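Local coordinates for flagellar motor switch protein FliG (Thermotoga maritima, PDB 3AJC) that probably forms part of the switch complex at the base of the flagellar motor, where chemotaxis signals set the direction of rotation, at residues E54-I59 with E97-L102; L62-V67 with A122-R127; D151-A156 with E187-V192; K169-M174 with L181-L186. All coordinates share one frame; numbering follows the deposited sequence.

Contact 1: E54-I59 with E97-L102; sequences EVLKRI and EIMNNL
Ile59 and Ile98 reach toward each other tip to tip, their CD1 methyls 3.9 Å apart, while Leu56 meets both Ile98 and Met99. Leu56 CG lies 3.9 Å from Met99 SD, and Leu56 CD2 is 4.3 Å from the branch methyl Ile98 CG2. In the methionine, the bend at chi2 (-75°) turns the sulfur toward the leucine. All four side chains are buried, and the contact is apolar. Around them, Ile110 of helix 104-117 packs on Leu56 and Met99, Ala40 and Leu44 of helix 37-46 rest on Ile98, and Ala29 of helix 25-33 touches Ile59. Helix 49-60 also carries Arg58, the EHPQR-motif arginine important for FliM interaction, whose NH1 is hydrogen-bonded to Gln26 OE1 of the same motif. This is apolar helix-on-helix packing within an all-helical part of FliG, consistent with the armadillo-like fold of the family, and it involves the very helix that bears the motif arginine.

Contact 2: L62-V67 with A122-R127; sequences LERTSV and ADEIRR
Arg64 and Glu124 form a long ion pair on the surface, bridging the loop between helices 49-60 and 67-79 to the side of helix 119-128. The backbones stay well apart, with the closest CA atoms, those of Arg64 and Glu124, 13.8 Å from each other, so two long side chains have to span the gap. Arg64 NH1 stands 3.7 Å from Glu124 OE1, and Arg64 NH2 is farther from that same oxygen, at 4.2 Å. The oxygen comes in at the guanidinium edge, with the two flat groups nearly coplanar (11° apart). That is a good orientation for charge attraction, but at this distance the salt bridge is long and presumably weak. Past CG the glutamate runs out extended, whereas the arginine bends at chi3 (34°) to turn its head. Ile92 of helix 92-100 touches both side chains. In the all-helical, armadillo-like fold of FliG, the pair thus joins a loop of the middle domain to a helix of the C-terminal family region. Ser66 is the N-cap of helix 67-79, its OG hydrogen-bonded to Glu69 N. On helix 119-128, Arg127 NE makes a hydrogen-bonded salt bridge to Asp123 OD1 at 2.9 Å, meeting that oxygen on its syn side, 31° out of the carboxylate plane. Arg127 NH1 has a second acidic partner in Glu213. Glu124 OE2 lies close to Glu120 OE1, a crowding of like charge that Arg64 may partly offset.

Contact 3: D151-A156 with E187-V192; sequences DTRDLA and EYMGPV
The guanidinium of Arg153 has Met189 CE over one face, 4.0 Å above the plane and offset toward the rim. Farther back along the same arginine, Arg153 CG is 4.2 Å from Met189 CE. The start of helix 152-159, which carries this arginine, is capped by Asp151, whose OD1 accepts from Asp154 N at 3.0 Å. Ala156, one turn on from Arg153's neighbour Thr152, lies 3.9 Å from Met189 CE and 4.0 Å from Met189 SD, measured from its CB, so the sulfur and its methyl both lie against the alanine. In the methionine, chi1 (177°) and chi2 (168°), both near trans, carry the sulfur straight out from the loop before the chain turns at chi3. That loop leads to helix 194-213; at Gly190 phi is positive (91°), and a CB there would be jammed against the preceding carbonyl O, so the backbone calls for glycine. Glu185 and Leu186 of helix 176-187 touch Ala156 as well, so the alanine is met by both that helix and the loop after it. A thioether methyl over the flat face uses no N-H of the guanidinium, which is compatible with the long, weak pairing of Arg153 NE with Glu185 OE1.

Contact 4: K169-M174 with L181-L186; sequences KIFKNM and LLKDEL
Leu182 CD2 touches both Met174 and Phe171, and this is the tight part of the contact: Met174 CE comes within 3.3 Å of Leu182 CD2, closer than carbons usually pack, and Phe171 CE1 is 3.6 Å from the same methyl. The methionine and leucine chains cross at about a right angle, and the bend at chi3 brings the methionine's terminal methyl onto the leucine. Leu182 also touches Ala156 and Leu159 of helix 152-159, and Met174 rests on Leu147 of helix 140-147, so this half belongs to the interior of the helical bundle in the C-terminal domain. Helices 164-171 and 176-187 are consecutive in the chain, and the link between them begins with a type I turn from Phe171 to Met174, with Met174 N bonded to Phe171 O at 3.0 Å. Asn173 secures the end of the first helix: its ND2 donates to Lys169 O at 2.6 Å, nearly straight (169°) and in the carbonyl plane. Asn173 OD1 meanwhile accepts from Gln144 NE2, tying the turn to helix 140-147. The other part is more open, with Lys183 exposed and Phe171 partly so; the extended lysine crosses the phenylalanine at about a right angle, at the ring edge. Lys183 CG is 3.6 Å from Phe171 CZ, while the shorter approach of the lysine's CE to the ring edge is doubtful in the model.

Contacts 1 and 2 share one half of the chain, and contacts 3 and 4 share the other, with the centres of contacts 1 and 3 about 34 Å apart. Contact 1 is the fully buried one, all aliphatic and sulfur, and contact 2 is its surface neighbour, a single long ion pair. They meet where Leu56 CD1 packs on Ile125 CD1 at 4.0 Å. Contacts 3 and 4 are both partly buried and lie in the C-terminal family region. Contact 4 is nested within the loop that contact 3 closes; Ala156 packs against Leu182, Glu185 and Leu186, and Arg153 pairs weakly with Glu185. Each uses one methionine, Met189 in the loop after helix 176-187 and Met174 in the turn before it.

Contact 1: E54-I59 with E97-L102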
loop_
_atom_site.group_PDB
_atom_site.type_symbol
_atom_site.label_atom_id
_atom_site.label_comp_id
_atom_site.label_asym_id
_atom_site.label_seq_id
_atom_site.Cartn_x
_atom_site.Cartn_y
_atom_site.Cartn_z
ATOM N N GLU A 54 0.666 7.785 16.964
ATOM C CA GLU A 54 1.868 8.601 16.859
ATOM C C GLU A 54 2.958 7.876 16.058
ATOM O O GLU A 54 3.575 8.456 15.164
ATOM C CB GLU A 54 2.370 8.955 18.263
ATOM C CG GLU A 54 2.473 10.462 18.551
ATOM C CD GLU A 54 1.233 11.265 18.120
ATOM O OE1 GLU A 54 0.087 10.801 18.340
ATOM O OE2 GLU A 54 1.412 12.377 17.571
ATOM N N VAL A 55 3.184 6.604 16.372
ATOM C CA VAL A 55 4.198 5.821 15.665
ATOM C C VAL A 55 3.848 5.666 14.191
ATOM O O VAL A 55 4.723 5.734 13.326
ATOM C CB VAL A 55 4.361 4.416 16.285
ATOM C CG1 VAL A 55 5.070 3.489 15.305
ATOM C CG2 VAL A 55 5.143 4.517 17.601
ATOM N N LEU A 56 2.566 5.461 13.903
ATOM C CA LEU A 56 2.139 5.285 12.520
ATOM C C LEU A 56 2.342 6.602 11.755
ATOM O O LEU A 56 2.781 6.602 10.597
ATOM C CB LEU A 56 0.666 4.837 12.467
ATOM C CG LEU A 56 0.120 4.369 11.109
ATOM C CD1 LEU A 56 -0.131 5.548 10.168
ATOM C CD2 LEU A 56 1.107 3.394 10.487
ATOM N N LYS A 57 2.038 7.720 12.414
ATOM C CA LYS A 57 2.203 9.034 11.791
ATOM C C LYS A 57 3.685 9.316 11.486
ATOM O O LYS A 57 4.017 9.809 10.404
ATOM C CB LYS A 57 1.636 10.126 12.697
ATOM C CG LYS A 57 1.593 11.506 12.051
ATOM C CD LYS A 57 1.006 12.547 12.994
ATOM C CE LYS A 57 1.966 12.864 14.133
ATOM N NZ LYS A 57 1.412 13.893 15.071
ATOM N N ARG A 58 4.568 8.996 12.432
ATOM C CA ARG A 58 6.000 9.206 12.247
ATOM C C ARG A 58 6.544 8.339 11.118
ATOM O O ARG A 58 7.510 8.710 10.447
ATOM C CB ARG A 58 6.755 8.899 13.539
ATOM C CG ARG A 58 6.674 10.007 14.564
ATOM C CD ARG A 58 7.247 9.572 15.898
ATOM N NE ARG A 58 7.134 10.631 16.897
ATOM C CZ ARG A 58 7.873 11.734 16.900
ATOM N NH1 ARG A 58 8.788 11.929 15.962
ATOM N NH2 ARG A 58 7.685 12.655 17.838
ATOM N N ILE A 59 5.934 7.175 10.913
ATOM C CA ILE A 59 6.373 6.293 9.842
ATOM C C ILE A 59 5.962 6.940 8.524
ATOM O O ILE A 59 6.710 6.921 7.533
ATOM C CB ILE A 59 5.719 4.892 9.955
ATOM C CG1 ILE A 59 6.292 4.149 11.171
ATOM C CG2 ILE A 59 5.956 4.099 8.671
ATOM C CD1 ILE A 59 5.681 2.777 11.424
ATOM N N GLU A 97 0.767 0.215 3.796
ATOM C CA GLU A 97 0.978 -1.225 3.761
ATOM C C GLU A 97 0.819 -1.803 5.166
ATOM O O GLU A 97 0.277 -2.893 5.346
ATOM C CB GLU A 97 2.374 -1.538 3.196
ATOM C CG GLU A 97 2.430 -1.549 1.659
ATOM C CD GLU A 97 3.829 -1.300 1.087
ATOM O OE1 GLU A 97 4.822 -1.800 1.657
ATOM O OE2 GLU A 97 3.935 -0.611 0.049
ATOM N N ILE A 98 1.291 -1.060 6.162
ATOM C CA ILE A 98 1.184 -1.499 7.548
ATOM C C ILE A 98 -0.290 -1.460 7.961
ATOM O O ILE A 98 -0.796 -2.391 8.592
ATOM C CB ILE A 98 2.015 -0.584 8.468
ATOM C CG1 ILE A 98 3.506 -0.774 8.145
ATOM C CG2 ILE A 98 1.680 -0.857 9.929
ATOM C CD1 ILE A 98 4.456 0.067 8.971
ATOM N N MET A 99 -0.985 -0.394 7.564
ATOM C CA MET A 99 -2.390 -0.247 7.898
ATOM C C MET A 99 -3.227 -1.378 7.277
ATOM O O MET A 99 -4.179 -1.867 7.886
ATOM C CB MET A 99 -2.898 1.124 7.427
ATOM C CG MET A 99 -2.334 2.323 8.207
ATOM S SD MET A 99 -3.070 2.532 9.857
ATOM C CE MET A 99 -4.513 3.518 9.465
ATOM N N ASN A 100 -2.868 -1.801 6.073
ATOM C CA ASN A 100 -3.617 -2.876 5.419
ATOM C C ASN A 100 -3.446 -4.212 6.158
ATOM O O ASN A 100 -4.348 -5.051 6.172
ATOM C CB ASN A 100 -3.173 -3.037 3.964
ATOM C CG ASN A 100 -3.833 -2.041 3.038
ATOM O OD1 ASN A 100 -5.003 -1.696 3.203
ATOM N ND2 ASN A 100 -3.094 -1.590 2.039
ATOM N N ASN A 101 -2.292 -4.395 6.787
ATOM C CA ASN A 101 -2.014 -5.629 7.507
ATOM C C ASN A 101 -2.381 -5.620 8.980
ATOM O O ASN A 101 -2.155 -6.611 9.673
ATOM C CB ASN A 101 -0.541 -5.990 7.347
ATOM C CG ASN A 101 -0.204 -6.405 5.936
ATOM O OD1 ASN A 101 -0.632 -7.471 5.467
ATOM N ND2 ASN A 101 0.554 -5.565 5.239
ATOM N N LEU A 102 -2.921 -4.505 9.469
ATOM C CA LEU A 102 -3.337 -4.428 10.864
ATOM C C LEU A 102 -4.709 -5.070 10.943
ATOM O O LEU A 102 -5.362 -5.274 9.919
ATOM C CB LEU A 102 -3.471 -2.970 11.329
ATOM C CG LEU A 102 -2.281 -2.175 11.885
ATOM C CD1 LEU A 102 -2.749 -0.737 12.234
ATOM C CD2 LEU A 102 -1.721 -2.864 13.123
#

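Contact 2: L62-V67 with A122-R127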
loop_
_atom_site.group_PDB
_atom_site.type_symbol
_atom_site.label_atom_id
_atom_site.label_comp_id
_atom_site.label_asym_id
_atom_site.label_seq_id
_atom_site.Cartn_x
_atom_site.Cartn_y
_atom_site.Cartn_z
ATOM N N LEU A 62 8.258 9.964 8.049
ATOM C CA LEU A 62 9.614 9.637 8.460
ATOM C C LEU A 62 10.739 10.646 8.215
ATOM O O LEU A 62 11.462 10.992 9.141
ATOM C CB LEU A 62 10.030 8.283 7.883
ATOM C CG LEU A 62 11.250 7.701 8.604
ATOM C CD1 LEU A 62 10.887 7.379 10.045
ATOM C CD2 LEU A 62 11.715 6.447 7.885
ATOM N N GLU A 63 10.935 11.089 6.984
ATOM C CA GLU A 63 12.015 12.037 6.730
ATOM C C GLU A 63 11.465 13.329 6.160
ATOM O O GLU A 63 12.186 14.122 5.552
ATOM C CB GLU A 63 13.041 11.412 5.784
ATOM C CG GLU A 63 13.861 10.315 6.443
ATOM C CD GLU A 63 14.299 9.238 5.470
ATOM O OE1 GLU A 63 15.024 8.317 5.902
ATOM O OE2 GLU A 63 13.911 9.305 4.282
ATOM N N ARG A 64 10.172 13.525 6.388
ATOM C CA ARG A 64 9.444 14.696 5.924
ATOM C C ARG A 64 8.932 15.475 7.132
ATOM O O ARG A 64 8.061 16.330 6.989
ATOM C CB ARG A 64 8.230 14.269 5.094
ATOM C CG ARG A 64 8.505 13.488 3.810
ATOM C CD ARG A 64 7.169 13.079 3.185
ATOM N NE ARG A 64 6.162 14.105 3.441
ATOM C CZ ARG A 64 4.860 13.970 3.210
ATOM N NH1 ARG A 64 4.382 12.842 2.705
ATOM N NH2 ARG A 64 4.030 14.963 3.508
ATOM N N THR A 65 9.471 15.182 8.312
ATOM C CA THR A 65 9.024 15.832 9.544
ATOM C C THR A 65 9.097 17.352 9.589
ATOM O O THR A 65 8.258 17.997 10.221
ATOM C CB THR A 65 9.772 15.276 10.764
ATOM O OG1 THR A 65 11.134 15.715 10.748
ATOM C CG2 THR A 65 9.734 13.769 10.730
ATOM N N SER A 66 10.101 17.927 8.935
ATOM C CA SER A 66 10.236 19.375 8.909
ATOM C C SER A 66 10.992 19.803 7.659
ATOM O O SER A 66 11.582 18.976 6.957
ATOM C CB SER A 66 10.984 19.864 10.149
ATOM O OG SER A 66 12.319 19.392 10.149
ATOM N N VAL A 67 10.963 21.099 7.382
ATOM C CA VAL A 67 11.661 21.637 6.229
ATOM C C VAL A 67 13.147 21.319 6.379
ATOM O O VAL A 67 13.838 20.997 5.405
ATOM C CB VAL A 67 11.480 23.157 6.150
ATOM C CG1 VAL A 67 12.273 23.716 4.981
ATOM C CG2 VAL A 67 9.999 23.491 6.019
ATOM N N ALA A 122 -4.043 11.709 6.483
ATOM C CA ALA A 122 -4.947 10.581 6.591
ATOM C C ALA A 122 -5.444 10.228 5.195
ATOM O O ALA A 122 -5.495 9.057 4.820
ATOM C CB ALA A 122 -6.122 10.930 7.504
ATOM N N ASP A 123 -5.785 11.256 4.424
ATOM C CA ASP A 123 -6.291 11.066 3.074
ATOM C C ASP A 123 -5.226 10.492 2.149
ATOM O O ASP A 123 -5.529 9.703 1.260
ATOM C CB ASP A 123 -6.834 12.392 2.524
ATOM C CG ASP A 123 -7.765 12.195 1.335
ATOM O OD1 ASP A 123 -7.290 12.234 0.175
ATOM O OD2 ASP A 123 -8.976 11.987 1.565
ATOM N N GLU A 124 -3.976 10.884 2.356
ATOM C CA GLU A 124 -2.896 10.361 1.536
ATOM C C GLU A 124 -2.732 8.865 1.812
ATOM O O GLU A 124 -2.555 8.066 0.890
ATOM C CB GLU A 124 -1.585 11.100 1.841
ATOM C CG GLU A 124 -1.414 12.408 1.074
ATOM C CD GLU A 124 -0.318 13.306 1.639
ATOM O OE1 GLU A 124 0.828 12.832 1.837
ATOM O OE2 GLU A 124 -0.604 14.499 1.878
ATOM N N ILE A 125 -2.813 8.490 3.087
ATOM C CA ILE A 125 -2.648 7.093 3.492
ATOM C C ILE A 125 -3.795 6.209 3.007
ATOM O O ILE A 125 -3.579 5.125 2.472
ATOM C CB ILE A 125 -2.514 6.984 5.042
ATOM C CG1 ILE A 125 -1.264 7.756 5.493
ATOM C CG2 ILE A 125 -2.421 5.515 5.469
ATOM C CD1 ILE A 125 -1.014 7.785 6.990
ATOM N N ARG A 126 -5.015 6.686 3.193
ATOM C CA ARG A 126 -6.178 5.939 2.777
ATOM C C ARG A 126 -6.095 5.617 1.288
ATOM O O ARG A 126 -6.215 4.451 0.891
ATOM C CB ARG A 126 -7.433 6.747 3.076
ATOM C CG ARG A 126 -8.721 5.963 2.943
ATOM C CD ARG A 126 -9.929 6.858 3.122
ATOM N NE ARG A 126 -9.608 8.268 2.915
ATOM C CZ ARG A 126 -9.147 9.078 3.866
ATOM N NH1 ARG A 126 -8.952 8.617 5.098
ATOM N NH2 ARG A 126 -8.885 10.350 3.591
ATOM N N ARG A 127 -5.878 6.642 0.465
ATOM C CA ARG A 127 -5.780 6.425 -0.974
ATOM C C ARG A 127 -4.618 5.503 -1.340
ATOM O O ARG A 127 -4.687 4.781 -2.328
ATOM C CB ARG A 127 -5.673 7.765 -1.719
ATOM C CG ARG A 127 -7.017 8.508 -1.784
ATOM C CD ARG A 127 -6.975 9.781 -2.640
ATOM N NE ARG A 127 -6.114 10.820 -2.070
ATOM C CZ ARG A 127 -4.824 10.974 -2.356
ATOM N NH1 ARG A 127 -4.227 10.161 -3.217
ATOM N NH2 ARG A 127 -4.124 11.933 -1.770
#

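Contact 3: D151-A156 with E187-V192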
loop_
_atom_site.group_PDB
_atom_site.type_symbol
_atom_site.label_atom_id
_atom_site.label_comp_id
_atom_site.label_asym_id
_atom_site.label_seq_id
_atom_site.Cartn_x
_atom_site.Cartn_y
_atom_site.Cartn_z
ATOM N N ASP A 151 -3.141 -1.731 -20.928
ATOM C CA ASP A 151 -2.814 -2.550 -22.094
ATOM C C ASP A 151 -3.178 -4.008 -21.833
ATOM O O ASP A 151 -3.193 -4.478 -20.688
ATOM C CB ASP A 151 -1.330 -2.436 -22.462
ATOM C CG ASP A 151 -0.414 -2.979 -21.381
ATOM O OD1 ASP A 151 0.032 -4.140 -21.482
ATOM O OD2 ASP A 151 -0.143 -2.234 -20.417
ATOM N N THR A 152 -3.481 -4.713 -22.915
ATOM C CA THR A 152 -3.878 -6.105 -22.849
ATOM C C THR A 152 -3.001 -6.996 -21.988
ATOM O O THR A 152 -3.512 -7.732 -21.143
ATOM C CB THR A 152 -3.939 -6.716 -24.263
ATOM O OG1 THR A 152 -4.872 -5.974 -25.050
ATOM C CG2 THR A 152 -4.362 -8.188 -24.206
ATOM N N ARG A 153 -1.688 -6.947 -22.197
ATOM C CA ARG A 153 -0.811 -7.823 -21.438
ATOM C C ARG A 153 -0.789 -7.560 -19.938
ATOM O O ARG A 153 -0.738 -8.495 -19.141
ATOM C CB ARG A 153 0.613 -7.774 -21.986
ATOM C CG ARG A 153 1.513 -8.841 -21.370
ATOM C CD ARG A 153 2.699 -9.150 -22.268
ATOM N NE ARG A 153 3.308 -10.434 -21.928
ATOM C CZ ARG A 153 4.105 -10.629 -20.884
ATOM N NH1 ARG A 153 4.405 -9.622 -20.071
ATOM N NH2 ARG A 153 4.586 -11.840 -20.644
ATOM N N ASP A 154 -0.810 -6.296 -19.542
ATOM C CA ASP A 154 -0.802 -6.001 -18.122
ATOM C C ASP A 154 -2.093 -6.501 -17.485
ATOM O O ASP A 154 -2.088 -7.007 -16.363
ATOM C CB ASP A 154 -0.627 -4.508 -17.885
ATOM C CG ASP A 154 0.813 -4.079 -18.020
ATOM O OD1 ASP A 154 1.699 -4.815 -17.518
ATOM O OD2 ASP A 154 1.069 -3.015 -18.612
ATOM N N LEU A 155 -3.189 -6.380 -18.223
ATOM C CA LEU A 155 -4.480 -6.820 -17.734
ATOM C C LEU A 155 -4.444 -8.333 -17.527
ATOM O O LEU A 155 -4.834 -8.829 -16.476
ATOM C CB LEU A 155 -5.571 -6.445 -18.738
ATOM C CG LEU A 155 -7.031 -6.443 -18.291
ATOM C CD1 LEU A 155 -7.162 -5.802 -16.902
ATOM C CD2 LEU A 155 -7.867 -5.670 -19.328
ATOM N N ALA A 156 -3.960 -9.058 -18.529
ATOM C CA ALA A 156 -3.896 -10.508 -18.443
ATOM C C ALA A 156 -3.063 -10.947 -17.242
ATOM O O ALA A 156 -3.473 -11.834 -16.485
ATOM C CB ALA A 156 -3.323 -11.082 -19.727
ATOM N N GLU A 187 -4.895 -17.310 -23.601
ATOM C CA GLU A 187 -4.718 -18.604 -24.253
ATOM C C GLU A 187 -3.272 -18.932 -24.612
ATOM O O GLU A 187 -2.838 -20.071 -24.452
ATOM C CB GLU A 187 -5.567 -18.674 -25.521
ATOM C CG GLU A 187 -7.059 -18.757 -25.260
ATOM C CD GLU A 187 -7.876 -18.649 -26.534
ATOM O OE1 GLU A 187 -9.110 -18.846 -26.469
ATOM O OE2 GLU A 187 -7.284 -18.362 -27.596
ATOM N N TYR A 188 -2.534 -17.940 -25.107
ATOM C CA TYR A 188 -1.145 -18.163 -25.498
ATOM C C TYR A 188 -0.144 -17.511 -24.562
ATOM O O TYR A 188 0.987 -17.226 -24.958
ATOM C CB TYR A 188 -0.894 -17.647 -26.916
ATOM C CG TYR A 188 -1.813 -18.231 -27.956
ATOM C CD1 TYR A 188 -2.915 -17.514 -28.417
ATOM C CD2 TYR A 188 -1.587 -19.502 -28.476
ATOM C CE1 TYR A 188 -3.769 -18.047 -29.372
ATOM C CE2 TYR A 188 -2.435 -20.047 -29.432
ATOM C CZ TYR A 188 -3.522 -19.315 -29.877
ATOM O OH TYR A 188 -4.356 -19.852 -30.828
ATOM N N MET A 189 -0.555 -17.267 -23.325
ATOM C CA MET A 189 0.340 -16.649 -22.363
ATOM C C MET A 189 1.165 -17.709 -21.640
ATOM O O MET A 189 2.380 -17.748 -21.778
ATOM C CB MET A 189 -0.454 -15.811 -21.359
ATOM C CG MET A 189 0.393 -15.178 -20.276
ATOM S SD MET A 189 -0.543 -13.949 -19.357
ATOM C CE MET A 189 0.356 -12.509 -19.751
ATOM N N GLY A 190 0.506 -18.577 -20.882
ATOM C CA GLY A 190 1.236 -19.607 -20.165
ATOM C C GLY A 190 1.646 -19.160 -18.771
ATOM O O GLY A 190 1.219 -18.097 -18.315
ATOM N N PRO A 191 2.469 -19.950 -18.062
ATOM C CA PRO A 191 2.909 -19.591 -16.709
ATOM C C PRO A 191 3.780 -18.340 -16.700
ATOM O O PRO A 191 4.535 -18.086 -17.640
ATOM C CB PRO A 191 3.673 -20.835 -16.250
ATOM C CG PRO A 191 3.011 -21.944 -17.025
ATOM C CD PRO A 191 2.894 -21.320 -18.395
ATOM N N VAL A 192 3.674 -17.561 -15.629
ATOM C CA VAL A 192 4.442 -16.331 -15.519
ATOM C C VAL A 192 5.010 -16.129 -14.123
ATOM O O VAL A 192 4.494 -16.666 -13.144
ATOM C CB VAL A 192 3.566 -15.105 -15.873
ATOM C CG1 VAL A 192 3.035 -15.236 -17.295
ATOM C CG2 VAL A 192 2.406 -14.987 -14.891
#

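Contact 4: K169-M174 with L181-L186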
loop_
_atom_site.group_PDB
_atom_site.type_symbol
_atom_site.label_atom_id
_atom_site.label_comp_id
_atom_site.label_asym_id
_atom_site.label_seq_id
_atom_site.Cartn_x
_atom_site.Cartn_y
_atom_site.Cartn_z
ATOM N N LYS A 169 -16.227 -9.067 -12.743
ATOM C CA LYS A 169 -16.594 -7.659 -12.797
ATOM C C LYS A 169 -15.751 -6.870 -13.807
ATOM O O LYS A 169 -16.236 -5.909 -14.412
ATOM C CB LYS A 169 -16.509 -7.010 -11.414
ATOM C CG LYS A 169 -17.167 -5.634 -11.389
ATOM C CD LYS A 169 -17.379 -5.100 -9.983
ATOM C CE LYS A 169 -18.223 -3.823 -10.015
ATOM N NZ LYS A 169 -18.381 -3.183 -8.678
ATOM N N ILE A 170 -14.497 -7.272 -13.992
ATOM C CA ILE A 170 -13.641 -6.588 -14.951
ATOM C C ILE A 170 -14.077 -6.946 -16.371
ATOM O O ILE A 170 -14.252 -6.068 -17.221
ATOM C CB ILE A 170 -12.154 -6.976 -14.780
ATOM C CG1 ILE A 170 -11.580 -6.278 -13.547
ATOM C CG2 ILE A 170 -11.362 -6.585 -16.034
ATOM C CD1 ILE A 170 -10.172 -6.684 -13.205
ATOM N N PHE A 171 -14.258 -8.241 -16.610
ATOM C CA PHE A 171 -14.668 -8.723 -17.919
ATOM C C PHE A 171 -15.975 -8.113 -18.403
ATOM O O PHE A 171 -16.028 -7.570 -19.500
ATOM C CB PHE A 171 -14.791 -10.246 -17.919
ATOM C CG PHE A 171 -14.263 -10.878 -19.166
ATOM C CD1 PHE A 171 -12.891 -10.985 -19.367
ATOM C CD2 PHE A 171 -15.128 -11.302 -20.174
ATOM C CE1 PHE A 171 -12.379 -11.490 -20.555
ATOM C CE2 PHE A 171 -14.626 -11.811 -21.369
ATOM C CZ PHE A 171 -13.244 -11.902 -21.554
ATOM N N LYS A 172 -17.029 -8.177 -17.601
ATOM C CA LYS A 172 -18.292 -7.617 -18.057
ATOM C C LYS A 172 -18.231 -6.110 -18.312
ATOM O O LYS A 172 -19.194 -5.515 -18.792
ATOM C CB LYS A 172 -19.427 -7.958 -17.080
ATOM C CG LYS A 172 -19.382 -7.333 -15.695
ATOM C CD LYS A 172 -20.561 -7.899 -14.882
ATOM C CE LYS A 172 -20.599 -7.434 -13.424
ATOM N NZ LYS A 172 -21.033 -6.023 -13.215
ATOM N N ASN A 173 -17.085 -5.500 -18.021
ATOM C CA ASN A 173 -16.918 -4.065 -18.220
ATOM C C ASN A 173 -15.953 -3.686 -19.344
ATOM O O ASN A 173 -15.630 -2.512 -19.516
ATOM C CB ASN A 173 -16.470 -3.411 -16.910
ATOM C CG ASN A 173 -17.641 -3.078 -15.987
ATOM O OD1 ASN A 173 -18.436 -2.180 -16.276
ATOM N ND2 ASN A 173 -17.751 -3.803 -14.876
ATOM N N MET A 174 -15.500 -4.672 -20.110
ATOM C CA MET A 174 -14.580 -4.416 -21.220
ATOM C C MET A 174 -15.317 -4.344 -22.553
ATOM O O MET A 174 -16.431 -4.859 -22.684
ATOM C CB MET A 174 -13.547 -5.532 -21.320
ATOM C CG MET A 174 -12.687 -5.739 -20.100
ATOM S SD MET A 174 -11.534 -7.069 -20.427
ATOM C CE MET A 174 -11.759 -8.067 -19.036
ATOM N N LEU A 181 -9.272 -9.582 -27.352
ATOM C CA LEU A 181 -7.812 -9.479 -27.343
ATOM C C LEU A 181 -7.277 -10.124 -26.056
ATOM O O LEU A 181 -6.309 -10.873 -26.073
ATOM C CB LEU A 181 -7.369 -8.005 -27.408
ATOM C CG LEU A 181 -7.103 -7.295 -28.748
ATOM C CD1 LEU A 181 -6.966 -8.290 -29.858
ATOM C CD2 LEU A 181 -8.206 -6.312 -29.047
ATOM N N LEU A 182 -7.918 -9.822 -24.936
ATOM C CA LEU A 182 -7.501 -10.385 -23.656
ATOM C C LEU A 182 -7.552 -11.920 -23.686
ATOM O O LEU A 182 -6.577 -12.587 -23.343
ATOM C CB LEU A 182 -8.394 -9.840 -22.534
ATOM C CG LEU A 182 -8.154 -10.395 -21.125
ATOM C CD1 LEU A 182 -6.754 -10.034 -20.652
ATOM C CD2 LEU A 182 -9.205 -9.830 -20.179
ATOM N N LYS A 183 -8.680 -12.479 -24.118
ATOM C CA LYS A 183 -8.812 -13.936 -24.169
ATOM C C LYS A 183 -7.690 -14.565 -24.983
ATOM O O LYS A 183 -7.145 -15.608 -24.601
ATOM C CB LYS A 183 -10.168 -14.336 -24.746
ATOM C CG LYS A 183 -11.345 -13.937 -23.873
ATOM C CD LYS A 183 -12.661 -14.380 -24.504
ATOM C CE LYS A 183 -13.834 -14.059 -23.595
ATOM N NZ LYS A 183 -15.168 -14.423 -24.144
ATOM N N ASP A 184 -7.344 -13.928 -26.102
ATOM C CA ASP A 184 -6.264 -14.420 -26.952
ATOM C C ASP A 184 -4.950 -14.452 -26.193
ATOM O O ASP A 184 -4.211 -15.437 -26.260
ATOM C CB ASP A 184 -6.082 -13.532 -28.175
ATOM C CG ASP A 184 -6.732 -14.108 -29.403
ATOM O OD1 ASP A 184 -7.936 -13.840 -29.610
ATOM O OD2 ASP A 184 -6.035 -14.843 -30.148
ATOM N N GLU A 185 -4.657 -13.363 -25.484
ATOM C CA GLU A 185 -3.432 -13.274 -24.708
ATOM C C GLU A 185 -3.390 -14.408 -23.688
ATOM O O GLU A 185 -2.410 -15.150 -23.617
ATOM C CB GLU A 185 -3.353 -11.918 -24.005
ATOM C CG GLU A 185 -2.186 -11.755 -23.030
ATOM C CD GLU A 185 -0.822 -11.802 -23.699
ATOM O OE1 GLU A 185 0.168 -11.377 -23.059
ATOM O OE2 GLU A 185 -0.729 -12.264 -24.854
ATOM N N LEU A 186 -4.457 -14.549 -22.911
ATOM C CA LEU A 186 -4.524 -15.601 -21.900
ATOM C C LEU A 186 -4.248 -16.992 -22.485
ATOM O O LEU A 186 -3.453 -17.758 -21.939
ATOM C CB LEU A 186 -5.893 -15.577 -21.218
ATOM C CG LEU A 186 -6.182 -14.284 -20.448
ATOM C CD1 LEU A 186 -7.648 -14.204 -20.064
ATOM C CD2 LEU A 186 -5.291 -14.225 -19.221
#